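Local coordinates for protein CofB (PDB 5AX6) that serves as a minor pilin subunit of the type IVb pilus CFA/III of enterotoxigenic Escherichia coli, forming a homotrimer that probably takes part in pilus assembly, at residues N60-L63 with N64-M67; T69-S72 with E73-N76; G460-P464 with L465-T469. One frame throughout, in Å; residues are numbered along the deposited sequence.

Contact 1 of 3, residues N60-L63 with N64-M67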
ATOM      1  N   ASN A  60      -0.691  34.867 -31.582  1.00 21.52           N
ATOM      2  CA  ASN A  60       0.765  34.914 -31.722  1.00 22.76           C
ATOM      3  C   ASN A  60       1.445  33.644 -31.192  1.00 23.20           C
ATOM      4  O   ASN A  60       2.066  33.646 -30.126  1.00 22.64           O
ATOM      5  CB  ASN A  60       1.339  36.163 -31.031  1.00 21.62           C
ATOM      6  CG  ASN A  60       0.861  36.325 -29.587  1.00 19.75           C
ATOM      7  OD1 ASN A  60      -0.295  36.052 -29.264  1.00 21.21           O
ATOM      8  ND2 ASN A  60       1.756  36.784 -28.726  1.00 17.50           N
ATOM      9  N   LYS A  61       1.342  32.557 -31.956  1.00 23.23           N
ATOM     10  CA  LYS A  61       1.928  31.276 -31.533  1.00 27.49           C
ATOM     11  C   LYS A  61       3.447  31.339 -31.463  1.00 21.80           C
ATOM     12  O   LYS A  61       4.066  30.688 -30.625  1.00 25.60           O
ATOM     13  CB  LYS A  61       1.511  30.148 -32.478  1.00 27.10           C
ATOM     14  CG  LYS A  61       0.023  29.944 -32.607  1.00 28.01           C
ATOM     15  CD  LYS A  61      -0.232  28.750 -33.506  1.00 39.08           C
ATOM     16  CE  LYS A  61      -1.697  28.556 -33.780  1.00 47.95           C
ATOM     17  NZ  LYS A  61      -1.895  27.347 -34.627  1.00 54.94           N
ATOM     18  N   ASP A  62       4.042  32.104 -32.371  1.00 24.23           N
ATOM     19  CA  ASP A  62       5.477  32.365 -32.350  1.00 27.04           C
ATOM     20  C   ASP A  62       5.775  33.413 -31.279  1.00 22.77           C
ATOM     21  O   ASP A  62       5.193  34.493 -31.299  1.00 23.71           O
ATOM     22  CB  ASP A  62       5.942  32.838 -33.739  1.00 30.71           C
ATOM     23  CG  ASP A  62       7.461  32.969 -33.859  1.00 37.64           C
ATOM     24  OD1 ASP A  62       8.148  33.292 -32.866  1.00 38.85           O
ATOM     25  OD2 ASP A  62       7.966  32.762 -34.980  1.00 49.30           O
ATOM     26  N   LEU A  63       6.667  33.092 -30.345  1.00 18.87           N
ATOM     27  CA  LEU A  63       7.027  34.028 -29.277  1.00 26.05           C
ATOM     28  C   LEU A  63       7.503  35.384 -29.803  1.00 29.04           C
ATOM     29  O   LEU A  63       7.446  36.402 -29.095  1.00 24.67           O
ATOM     30  CB  LEU A  63       8.108  33.419 -28.389  1.00 26.99           C
ATOM     31  CG  LEU A  63       7.623  32.421 -27.338  1.00 31.94           C
ATOM     32  CD1 LEU A  63       8.797  31.590 -26.816  1.00 34.22           C
ATOM     33  CD2 LEU A  63       6.926  33.157 -26.197  1.00 26.28           C
ATOM     34  N   ASN A  64       7.970  35.401 -31.048  1.00 26.53           N
ATOM     35  CA  ASN A  64       8.549  36.613 -31.604  1.00 24.56           C
ATOM     36  C   ASN A  64       7.580  37.405 -32.471  1.00 26.60           C
ATOM     37  O   ASN A  64       7.917  38.480 -32.958  1.00 28.31           O
ATOM     38  CB  ASN A  64       9.813  36.263 -32.396  1.00 28.63           C
ATOM     39  CG  ASN A  64      10.888  35.678 -31.513  1.00 30.25           C
ATOM     40  OD1 ASN A  64      11.357  36.330 -30.579  1.00 30.62           O
ATOM     41  ND2 ASN A  64      11.275  34.436 -31.784  1.00 35.83           N
ATOM     42  N   SER A  65       6.370  36.886 -32.644  1.00 23.80           N
ATOM     43  CA  SER A  65       5.380  37.549 -33.489  1.00 25.42           C
ATOM     44  C   SER A  65       4.706  38.684 -32.746  1.00 28.43           C
ATOM     45  O   SER A  65       4.787  38.761 -31.519  1.00 22.68           O
ATOM     46  CB  SER A  65       4.326  36.556 -33.968  1.00 26.60           C
ATOM     47  OG  SER A  65       4.930  35.517 -34.715  1.00 36.84           O
ATOM     48  N   THR A  66       4.035  39.557 -33.497  1.00 22.42           N
ATOM     49  CA  THR A  66       3.351  40.715 -32.929  1.00 19.09           C
ATOM     50  C   THR A  66       2.286  40.330 -31.911  1.00 20.00           C
ATOM     51  O   THR A  66       1.432  39.490 -32.193  1.00 19.61           O
ATOM     52  CB  THR A  66       2.653  41.532 -34.011  1.00 28.51           C
ATOM     53  OG1 THR A  66       3.501  41.623 -35.161  1.00 28.21           O
ATOM     54  CG2 THR A  66       2.312  42.926 -33.474  1.00 21.81           C
ATOM     55  N   MET A  67       2.323  40.980 -30.753  1.00 20.40           N
ATOM     56  CA  MET A  67       1.310  40.795 -29.719  1.00 20.26           C
ATOM     57  C   MET A  67       0.017  41.477 -30.133  1.00 26.19           C
ATOM     58  O   MET A  67       0.046  42.512 -30.809  1.00 22.26           O
ATOM     59  CB  MET A  67       1.799  41.363 -28.385  1.00 23.38           C
ATOM     60  CG  MET A  67       2.967  40.602 -27.766  1.00 29.13           C
ATOM     61  SD  MET A  67       3.591  41.437 -26.281  1.00 31.85           S
ATOM     62  CE  MET A  67       2.119  41.420 -25.270  1.00 32.32           C
TER
HETATM   63  O   HOH W   1       4.513  37.066 -29.624  1.00 23.98           O
HETATM   64  O   HOH W   2       2.421  33.372 -35.076  1.00 23.42           O
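With CG trans to the backbone N (chi1 -173°), Asp62 brings its carboxylate round to the backbone amide of Asn64, while Ser65, its OG trans to the carbonyl carbon (chi1 -60°), turns its hydroxyl back against the Asp62 CB. Asn64 N donates to Asp62 OD1 over 2.8 Å, an almost straight bond that meets the oxygen from above the carboxylate plane. One step further on, Ser65 N reaches Asp62 O at 3.0 Å, closing a type I beta turn from Asp62 to Ser65. Asp62 thus grips the turn by both its side chain and its carbonyl. With an alanine here, the amide of Asn64 would probably be left without its acceptor, the turn then resting on the bond from Ser65 N. Within the loop, a water accepts from Asn60 ND2 at 2.9 Å and lies 2.6 Å from Ser65 O, bridging the incoming and outgoing chain. Asn60 also sets its CB 3.5 Å from Thr66 O, and its OD1 is held by Thr58. The loop packs on the pilin sheet, where Arg141 bonds to Asn60 O and Arg224 to Leu63 O, and Leu63 and Asn64 touch Gln48 of the second subunit. In a loop without helix or strand, one backbone amide is thus taken by a carboxylate, and carbonyls by a water and two arginines.

Contact 2 of 3, residues T69-S72 with E73-N76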
ATOM      1  N   THR A  69      -3.342  43.734 -30.275  1.00 20.52           N
ATOM      2  CA  THR A  69      -3.669  45.093 -29.841  1.00 22.81           C
ATOM      3  C   THR A  69      -5.161  45.231 -29.608  1.00 25.47           C
ATOM      4  O   THR A  69      -5.672  46.330 -29.415  1.00 23.32           O
ATOM      5  CB  THR A  69      -3.256  46.140 -30.886  1.00 25.53           C
ATOM      6  OG1 THR A  69      -3.948  45.867 -32.114  1.00 27.36           O
ATOM      7  CG2 THR A  69      -1.750  46.105 -31.127  1.00 27.55           C
ATOM      8  N   ASN A  70      -5.856  44.100 -29.649  1.00 22.95           N
ATOM      9  CA  ASN A  70      -7.319  44.067 -29.691  1.00 26.77           C
ATOM     10  C   ASN A  70      -7.875  43.578 -28.348  1.00 27.53           C
ATOM     11  O   ASN A  70      -7.554  42.475 -27.917  1.00 23.42           O
ATOM     12  CB  ASN A  70      -7.750  43.169 -30.864  1.00 25.96           C
ATOM     13  CG  ASN A  70      -9.243  43.176 -31.118  1.00 30.56           C
ATOM     14  OD1 ASN A  70     -10.045  43.282 -30.195  1.00 31.82           O
ATOM     15  ND2 ASN A  70      -9.623  43.043 -32.386  1.00 28.77           N
ATOM     16  N   ALA A  71      -8.694  44.392 -27.676  1.00 26.15           N
ATOM     17  CA  ALA A  71      -9.123  44.076 -26.308  1.00 26.80           C
ATOM     18  C   ALA A  71     -10.119  42.921 -26.251  1.00 24.85           C
ATOM     19  O   ALA A  71     -10.455  42.426 -25.168  1.00 28.34           O
ATOM     20  CB  ALA A  71      -9.720  45.312 -25.641  1.00 34.35           C
ATOM     21  N   SER A  72     -10.597  42.501 -27.416  1.00 23.52           N
ATOM     22  CA  SER A  72     -11.446  41.321 -27.507  1.00 22.45           C
ATOM     23  C   SER A  72     -10.592  40.076 -27.744  1.00 22.70           C
ATOM     24  O   SER A  72     -11.114  38.969 -27.841  1.00 20.53           O
ATOM     25  CB  SER A  72     -12.467  41.476 -28.634  1.00 31.77           C
ATOM     26  OG  SER A  72     -11.862  41.210 -29.886  1.00 31.90           O
ATOM     27  N   GLU A  73      -9.282  40.268 -27.853  1.00 20.66           N
ATOM     28  CA  GLU A  73      -8.356  39.148 -28.032  1.00 22.19           C
ATOM     29  C   GLU A  73      -7.550  38.920 -26.762  1.00 16.89           C
ATOM     30  O   GLU A  73      -7.581  37.835 -26.192  1.00 20.26           O
ATOM     31  CB  GLU A  73      -7.426  39.397 -29.231  1.00 22.11           C
ATOM     32  CG  GLU A  73      -8.202  39.456 -30.541  1.00 20.07           C
ATOM     33  CD  GLU A  73      -7.338  39.798 -31.738  1.00 34.29           C
ATOM     34  OE1 GLU A  73      -6.145  40.139 -31.551  1.00 30.64           O
ATOM     35  OE2 GLU A  73      -7.874  39.743 -32.867  1.00 34.22           O
ATOM     36  N   PHE A  74      -6.838  39.942 -26.301  1.00 20.99           N
ATOM     37  CA  PHE A  74      -6.189  39.807 -25.006  1.00 19.35           C
ATOM     38  C   PHE A  74      -7.217  40.018 -23.903  1.00 19.83           C
ATOM     39  O   PHE A  74      -8.356  40.424 -24.156  1.00 21.37           O
ATOM     40  CB  PHE A  74      -4.996  40.763 -24.856  1.00 20.68           C
ATOM     41  CG  PHE A  74      -5.354  42.222 -24.849  1.00 20.84           C
ATOM     42  CD1 PHE A  74      -5.837  42.834 -23.699  1.00 24.54           C
ATOM     43  CD2 PHE A  74      -5.154  43.002 -25.982  1.00 24.10           C
ATOM     44  CE1 PHE A  74      -6.137  44.199 -23.688  1.00 22.42           C
ATOM     45  CE2 PHE A  74      -5.445  44.366 -25.979  1.00 22.66           C
ATOM     46  CZ  PHE A  74      -5.937  44.964 -24.833  1.00 21.15           C
ATOM     47  N   ILE A  75      -6.811  39.732 -22.677  1.00 18.57           N
ATOM     48  CA  ILE A  75      -7.689  39.893 -21.527  1.00 17.81           C
ATOM     49  C   ILE A  75      -7.101  40.945 -20.594  1.00 18.70           C
ATOM     50  O   ILE A  75      -6.010  40.771 -20.054  1.00 18.70           O
ATOM     51  CB  ILE A  75      -7.871  38.555 -20.789  1.00 17.29           C
ATOM     52  CG1 ILE A  75      -8.621  37.576 -21.699  1.00 19.30           C
ATOM     53  CG2 ILE A  75      -8.637  38.745 -19.470  1.00 20.60           C
ATOM     54  CD1 ILE A  75      -8.742  36.169 -21.091  1.00 20.13           C
ATOM     55  N   ASN A  76      -7.808  42.051 -20.415  1.00 21.93           N
ATOM     56  CA  ASN A  76      -7.308  43.090 -19.528  1.00 23.41           C
ATOM     57  C   ASN A  76      -7.433  42.599 -18.091  1.00 23.01           C
ATOM     58  O   ASN A  76      -8.396  41.913 -17.750  1.00 24.94           O
ATOM     59  CB  ASN A  76      -8.074  44.399 -19.740  1.00 30.13           C
ATOM     60  CG  ASN A  76      -7.295  45.608 -19.280  1.00 30.19           C
ATOM     61  OD1 ASN A  76      -6.211  45.486 -18.702  1.00 28.42           O
ATOM     62  ND2 ASN A  76      -7.843  46.788 -19.526  1.00 34.95           N
TER
HETATM   63  O   HOH W   3      -9.778  42.763 -22.422  1.00 32.80           O
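Over one face of the Phe74 ring lies Ala71, whose CA sits 3.8 Å from the ring centroid in a CH-pi contact, offset toward the rim, with the Ala71 CB following at CZ. Thr69 C meets the ring's edge close to its plane. Arg125, from strand 121-130, adds a cation-pi contact. A pair of flat groups stacks beside the turn: the Asn70 amide and the Glu73 carboxylate lie only 20° out of parallel, with Asn70 CB 3.5 Å from Glu73 OE1. That oxygen is bound by the hydroxyl of Ser68, which helps fix the carboxylate. Phe74 has CG wedged between the backbone N and carbonyl carbon (chi1 65°), a setting that folds the ring back over the preceding residues. Two amides converge on one carbonyl: Glu73 N donates to Asn70 O at 2.8 Å from above its plane, whereas Phe74 N reaches Asn70 O at 3.1 Å nearly in line with the C=O bond. The side-chain oxygen of Asn70 is doubly held as well: Ser72 N and Ser72 OG reach OD1 from the same face of its plane, with OG at 2.8 Å. A water links Ala71 O to Asn76 N, 2.9 Å from the latter. The bond from Ser72 N to Asn70 OD1 defines an Asx turn, here leading the loop into edge strand 75-76 of the antiparallel pilin sheet.

Contact 3 of 3, residues G460-P464 with L465-T469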
ATOM      1  N   GLY A 460       9.720 -31.217  48.703  1.00 21.98           N
ATOM      2  CA  GLY A 460       9.712 -31.825  50.022  1.00 28.54           C
ATOM      3  C   GLY A 460       8.530 -32.758  50.171  1.00 25.35           C
ATOM      4  O   GLY A 460       7.397 -32.393  49.857  1.00 23.68           O
ATOM      5  N   VAL A 461       8.795 -33.973  50.650  1.00 26.53           N
ATOM      6  CA  VAL A 461       7.758 -34.982  50.828  1.00 24.62           C
ATOM      7  C   VAL A 461       7.956 -35.722  52.153  1.00 30.27           C
ATOM      8  O   VAL A 461       9.075 -36.094  52.496  1.00 27.37           O
ATOM      9  CB  VAL A 461       7.761 -35.994  49.657  1.00 23.88           C
ATOM     10  CG1 VAL A 461       6.879 -37.207  49.970  1.00 23.21           C
ATOM     11  CG2 VAL A 461       7.311 -35.308  48.347  1.00 23.11           C
ATOM     12  N   PHE A 462       6.875 -35.908  52.900  1.00 25.22           N
ATOM     13  CA  PHE A 462       6.921 -36.753  54.087  1.00 29.87           C
ATOM     14  C   PHE A 462       6.272 -38.093  53.796  1.00 28.87           C
ATOM     15  O   PHE A 462       5.139 -38.145  53.335  1.00 28.84           O
ATOM     16  CB  PHE A 462       6.226 -36.092  55.277  1.00 24.87           C
ATOM     17  CG  PHE A 462       6.203 -36.962  56.514  1.00 30.68           C
ATOM     18  CD1 PHE A 462       7.353 -37.146  57.263  1.00 35.29           C
ATOM     19  CD2 PHE A 462       5.040 -37.608  56.905  1.00 31.89           C
ATOM     20  CE1 PHE A 462       7.339 -37.953  58.395  1.00 38.69           C
ATOM     21  CE2 PHE A 462       5.018 -38.413  58.036  1.00 34.99           C
ATOM     22  CZ  PHE A 462       6.169 -38.586  58.778  1.00 38.16           C
ATOM     23  N   ASP A 463       6.995 -39.174  54.068  1.00 31.38           N
ATOM     24  CA  ASP A 463       6.473 -40.519  53.874  1.00 32.64           C
ATOM     25  C   ASP A 463       5.900 -41.027  55.197  1.00 36.80           C
ATOM     26  O   ASP A 463       6.650 -41.370  56.104  1.00 35.74           O
ATOM     27  CB  ASP A 463       7.574 -41.458  53.364  1.00 28.69           C
ATOM     28  CG  ASP A 463       7.046 -42.831  52.957  1.00 37.46           C
ATOM     29  OD1 ASP A 463       5.934 -43.216  53.380  1.00 39.40           O
ATOM     30  OD2 ASP A 463       7.756 -43.530  52.202  1.00 39.46           O
ATOM     31  N   PRO A 464       4.563 -41.078  55.308  1.00 34.42           N
ATOM     32  CA  PRO A 464       3.916 -41.471  56.571  1.00 39.00           C
ATOM     33  C   PRO A 464       4.077 -42.960  56.886  1.00 42.08           C
ATOM     34  O   PRO A 464       4.040 -43.343  58.055  1.00 39.69           O
ATOM     35  CB  PRO A 464       2.444 -41.111  56.342  1.00 35.53           C
ATOM     36  CG  PRO A 464       2.272 -41.126  54.859  1.00 37.83           C
ATOM     37  CD  PRO A 464       3.589 -40.702  54.270  1.00 33.55           C
ATOM     38  N   LEU A 465       4.270 -43.775  55.854  1.00 40.09           N
ATOM     39  CA  LEU A 465       4.470 -45.213  56.021  1.00 45.51           C
ATOM     40  C   LEU A 465       5.756 -45.532  56.784  1.00 48.45           C
ATOM     41  O   LEU A 465       5.790 -46.452  57.600  1.00 48.48           O
ATOM     42  CB  LEU A 465       4.494 -45.910  54.656  1.00 41.05           C
ATOM     43  CG  LEU A 465       3.215 -46.648  54.256  1.00 50.31           C
ATOM     44  CD1 LEU A 465       1.982 -45.834  54.623  1.00 48.99           C
ATOM     45  CD2 LEU A 465       3.224 -46.975  52.770  1.00 49.68           C
ATOM     46  N   THR A 466       6.810 -44.770  56.516  1.00 45.96           N
ATOM     47  CA  THR A 466       8.101 -45.024  57.145  1.00 44.33           C
ATOM     48  C   THR A 466       8.519 -43.870  58.047  1.00 42.23           C
ATOM     49  O   THR A 466       9.601 -43.891  58.630  1.00 43.74           O
ATOM     50  CB  THR A 466       9.198 -45.272  56.095  1.00 41.56           C
ATOM     51  OG1 THR A 466       9.400 -44.080  55.322  1.00 42.09           O
ATOM     52  CG2 THR A 466       8.795 -46.414  55.171  1.00 43.85           C
ATOM     53  N   ASN A 467       7.651 -42.867  58.162  1.00 37.40           N
ATOM     54  CA  ASN A 467       7.947 -41.679  58.960  1.00 43.36           C
ATOM     55  C   ASN A 467       9.268 -41.031  58.555  1.00 38.63           C
ATOM     56  O   ASN A 467      10.082 -40.669  59.400  1.00 38.48           O
ATOM     57  CB  ASN A 467       7.969 -42.027  60.449  1.00 42.15           C
ATOM     58  CG  ASN A 467       6.634 -41.792  61.120  1.00 48.94           C
ATOM     59  OD1 ASN A 467       5.582 -41.868  60.484  1.00 52.41           O
ATOM     60  ND2 ASN A 467       6.670 -41.489  62.412  1.00 60.75           N
ATOM     61  N   THR A 468       9.468 -40.880  57.252  1.00 33.56           N
ATOM     62  CA  THR A 468      10.732 -40.383  56.725  1.00 34.48           C
ATOM     63  C   THR A 468      10.508 -39.119  55.905  1.00 39.96           C
ATOM     64  O   THR A 468       9.564 -39.043  55.120  1.00 31.21           O
ATOM     65  CB  THR A 468      11.431 -41.454  55.855  1.00 42.86           C
ATOM     66  OG1 THR A 468      11.593 -42.659  56.616  1.00 41.83           O
ATOM     67  CG2 THR A 468      12.792 -40.962  55.374  1.00 42.25           C
ATOM     68  N   THR A 469      11.367 -38.126  56.104  1.00 32.16           N
ATOM     69  CA  THR A 469      11.270 -36.873  55.361  1.00 34.32           C
ATOM     70  C   THR A 469      12.257 -36.852  54.203  1.00 38.31           C
ATOM     71  O   THR A 469      13.450 -37.128  54.376  1.00 31.06           O
ATOM     72  CB  THR A 469      11.512 -35.667  56.280  1.00 41.41           C
ATOM     73  OG1 THR A 469      10.539 -35.679  57.332  1.00 41.48           O
ATOM     74  CG2 THR A 469      11.390 -34.366  55.505  1.00 35.44           C
TER
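Phe462 lays its ring alongside the side chain of Asn467, the two pointing the same way, and brings CZ to 3.6 Å from Asn467 CA. The ring and amide planes are inclined by 51°. Further back along the ring, Thr469 OG1 approaches Phe462 CD1 at 3.5 Å, at the edge and near the ring plane, and the two side chains cross at about a right angle. The Phe462 ring points along its strand toward the turn because CG stands opposite the backbone N (chi1 178°), and it also meets the ring of Tyr438 of the third subunit, with planes about 25° apart. Behind these side chains the backbones pair as an antiparallel hairpin between strands 452-463 and 468-473. Phe462 and Thr469 form a non-hydrogen-bonded pair, Asp463 and Thr468 a hydrogen-bonded one. In the latter, Asp463 N donates to Thr468 O at 2.8 Å, nearly straight, and Thr468 N returns a bond to Asp463 O at 3.1 Å. Asn467, with its positive phi, shares the place opposite Asp463 with Thr468, giving a G1 beta bulge at the mouth of the turn. Asp463 projects from the other face of the sheet. There its carboxylate leans toward the turn: Asp463 OD1 accepts a weak bond from Leu465 N at 3.0 Å, while Thr466 OG1 lies 3.6 Å from Asp463 CG. Thr466 OG1 is itself hydrogen-bonded to Thr468 OG1 at 2.9 Å, so two hydroxyls are linked beside the carboxylate. A weak bond of 3.4 Å from Thr466 N to Asp463 O spans the tip, where Pro464 leads into Leu465. On the flanks, Val461 packs against Ala410 and Thr412, and Leu465 touches Gln435.

In the fold
Following the chain from the N terminus, strand 37-42 gives way to a long loop that carries contact 1, a tight turn packed on the pilin sheet beside strands 139-148 and 220-227. Contact 2 comes next, its segments adjoining those of contact 1 and its centre 14 Å away; it closes the last turn before strand 75-76 joins strand 121-130 at the sheet edge. The centre of contact 3 lies about 115 Å from that of contact 1, on the opposite side of the chain's centre, where it closes the hairpin of strands 452-463 and 468-473 in the C-terminal domain. The three contacts run in series, neither nesting nor crossing. Contacts 1 and 3 each lie against another subunit of the trimer.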